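Local coordinates for outer membrane protein SusF (PDB 4FE9) that binds starch at the cell surface of Bacteroides thetaiotaomicron before the glycan is transported into the periplasm for degradation, at residues A143-V148 / F248-T253. Residues are numbered along the deposited sequence; the frame is centred on the assembly and turned at random.
Sequences ATTPAV and FNYRFT. With EDO (1,2-ethanediol), chain E.
At a G1 beta bulge, where Y250 and R251 both face D246 as the chain turns from strand 241-246 into strand 251-256, the tyrosine ring meets T145 and P146 of the connector that runs from strand 128-141 of the preceding beta domain into the first carbohydrate-binding module. The case illustrates how one aromatic side chain can join an irregular linker to a beta domain through a ring face and bridging waters. Y250 has the positive phi (50°) of the first bulge position. Its side chain is directed toward the linker. P146 lies over one face: its CD stands 4.0 Å from the ring centroid, 28° off the normal, a CH-pi contact, while its CB comes within 3.3 Å of Y250 OH. T145 comes in obliquely at the CD1-CE1 side of the ring, its CB 3.7 Å from Y250 CE1. With chi1 at 66°, T145 OG1 sits between the backbone N and carbonyl carbon, turned to a water at 2.6 Å; that water donates to F248 O at 2.7 Å. A second water links the tyrosine tip back to the linker, 2.9 Å from Y250 OH and donating to A147 O at 2.8 Å. W227 meets the same ring edge-to-face and also touches P146, while the backbone of Y250 is tied to V225. Replacing Y250 by an alanine is likely to open a gap beneath P146 and leave both W227 and the second water without their partner. The apolar ring thus supplies the contact surface, whereas one water links the phenol to A147 O and the other joins T145 OG1 to F248 O, an arrangement consistent with a hydrated seam where the incoming linker meets the first module, away from the glycan pockets.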
loop_
_atom_site.group_PDB
_atom_site.type_symbol
_atom_site.label_atom_id
_atom_site.label_comp_id
_atom_site.label_asym_id
_atom_site.label_seq_id
_atom_site.Cartn_x
_atom_site.Cartn_y
_atom_site.Cartn_z
ATOM N N ALA A 143 9.332 -13.873 21.315
ATOM C CA ALA A 143 8.538 -14.194 22.498
ATOM C C ALA A 143 7.053 -13.988 22.188
ATOM O O ALA A 143 6.688 -13.391 21.157
ATOM C CB ALA A 143 8.935 -13.342 23.644
ATOM N N THR A 144 6.239 -14.690 22.945
ATOM C CA THR A 144 4.793 -14.627 22.821
ATOM C C THR A 144 4.304 -13.185 22.890
ATOM O O THR A 144 4.779 -12.403 23.691
ATOM C CB THR A 144 4.171 -15.475 23.933
ATOM O OG1 THR A 144 4.534 -16.844 23.697
ATOM C CG2 THR A 144 2.631 -15.347 23.951
ATOM N N THR A 145 3.483 -12.797 21.941
ATOM C CA THR A 145 2.929 -11.437 21.959
ATOM C C THR A 145 1.688 -11.368 22.835
ATOM O O THR A 145 1.133 -12.410 23.204
ATOM C CB THR A 145 2.642 -10.935 20.581
ATOM O OG1 THR A 145 1.594 -11.703 20.000
ATOM C CG2 THR A 145 3.917 -11.042 19.675
ATOM N N PRO A 146 1.282 -10.146 23.241
ATOM C CA PRO A 146 0.026 -10.072 23.995
ATOM C C PRO A 146 -1.121 -10.760 23.294
ATOM O O PRO A 146 -1.164 -10.822 22.060
ATOM C CB PRO A 146 -0.223 -8.543 24.144
ATOM C CG PRO A 146 1.206 -7.902 23.949
ATOM C CD PRO A 146 1.851 -8.808 22.936
ATOM N N ALA A 147 -2.058 -11.275 24.076
ATOM C CA ALA A 147 -3.333 -11.760 23.527
ATOM C C ALA A 147 -4.098 -10.626 22.824
ATOM O O ALA A 147 -3.962 -9.470 23.181
ATOM C CB ALA A 147 -4.193 -12.359 24.649
ATOM N N VAL A 148 -4.848 -10.963 21.788
ATOM C CA VAL A 148 -5.761 -10.015 21.168
ATOM C C VAL A 148 -6.938 -9.712 22.106
ATOM O O VAL A 148 -7.473 -10.613 22.744
ATOM C CB VAL A 148 -6.295 -10.549 19.811
ATOM C CG1 VAL A 148 -7.304 -9.578 19.236
ATOM C CG2 VAL A 148 -5.143 -10.720 18.831
ATOM N N PHE A 248 -1.024 -8.493 14.932
ATOM C CA PHE A 248 -0.393 -9.801 14.753
ATOM C C PHE A 248 1.131 -9.646 14.648
ATOM O O PHE A 248 1.869 -10.201 15.467
ATOM C CB PHE A 248 -0.948 -10.507 13.503
ATOM C CG PHE A 248 -0.236 -11.802 13.166
ATOM C CD1 PHE A 248 -0.403 -12.927 13.977
ATOM C CD2 PHE A 248 0.738 -11.834 12.156
ATOM C CE1 PHE A 248 0.306 -14.107 13.728
ATOM C CE2 PHE A 248 1.463 -13.010 11.895
ATOM C CZ PHE A 248 1.234 -14.160 12.688
ATOM N N ASN A 249 1.564 -8.753 13.751
ATOM C CA ASN A 249 2.977 -8.343 13.658
ATOM C C ASN A 249 3.429 -7.307 14.687
ATOM O O ASN A 249 4.620 -7.134 14.888
ATOM C CB ASN A 249 3.299 -7.855 12.257
ATOM C CG ASN A 249 3.058 -8.911 11.227
ATOM O OD1 ASN A 249 3.641 -10.009 11.304
ATOM N ND2 ASN A 249 2.061 -8.682 10.372
ATOM N N TYR A 250 2.470 -6.725 15.421
ATOM C CA TYR A 250 2.744 -5.609 16.405
ATOM C C TYR A 250 3.564 -4.465 15.829
ATOM O O TYR A 250 4.723 -4.264 16.188
ATOM C CB TYR A 250 3.347 -6.126 17.695
ATOM C CG TYR A 250 2.311 -6.629 18.630
ATOM C CD1 TYR A 250 1.683 -7.860 18.399
ATOM C CD2 TYR A 250 1.760 -5.783 19.588
ATOM C CE1 TYR A 250 0.576 -8.266 19.173
ATOM C CE2 TYR A 250 0.671 -6.188 20.377
ATOM C CZ TYR A 250 0.052 -7.389 20.126
ATOM O OH TYR A 250 -0.958 -7.798 20.963
ATOM N N ARG A 251 2.992 -3.807 14.852
ATOM C CA ARG A 251 3.627 -2.683 14.210
ATOM C C ARG A 251 2.553 -1.615 14.088
ATOM O O ARG A 251 1.363 -1.950 14.029
ATOM C CB ARG A 251 4.089 -3.073 12.803
ATOM C CG ARG A 251 5.574 -3.561 12.756
ATOM C CD ARG A 251 6.263 -3.184 11.409
ATOM N NE ARG A 251 7.697 -3.054 11.597
ATOM C CZ ARG A 251 8.387 -1.947 11.384
ATOM N NH1 ARG A 251 7.825 -0.920 10.772
ATOM N NH2 ARG A 251 9.689 -1.941 11.608
ATOM N N PHE A 252 2.980 -0.350 13.946
ATOM C CA PHE A 252 2.056 0.754 13.750
ATOM C C PHE A 252 2.586 1.629 12.639
ATOM O O PHE A 252 3.804 1.658 12.389
ATOM C CB PHE A 252 1.925 1.546 15.032
ATOM C CG PHE A 252 3.126 2.412 15.338
ATOM C CD1 PHE A 252 4.121 1.962 16.208
ATOM C CD2 PHE A 252 3.281 3.655 14.715
ATOM C CE1 PHE A 252 5.256 2.749 16.471
ATOM C CE2 PHE A 252 4.405 4.440 14.944
ATOM C CZ PHE A 252 5.395 4.002 15.832
ATOM N N THR A 253 1.686 2.253 11.886
ATOM C CA THR A 253 2.054 3.413 11.080
ATOM C C THR A 253 1.131 4.588 11.404
ATOM O O THR A 253 0.003 4.397 11.870
ATOM C CB THR A 253 1.924 3.130 9.606
ATOM O OG1 THR A 253 0.597 2.685 9.349
ATOM C CG2 THR A 253 2.967 2.048 9.148
HETATM C C1 EDO E . 1.305 -1.462 10.714
HETATM O O1 EDO E . 2.071 -2.148 9.730
HETATM C C2 EDO E . -0.089 -1.200 10.182
HETATM O O2 EDO E . 0.012 -0.529 8.927
HETATM O O HOH W 1 1.295 -11.973 17.451
HETATM O O HOH W 2 -3.128 -6.843 22.669
#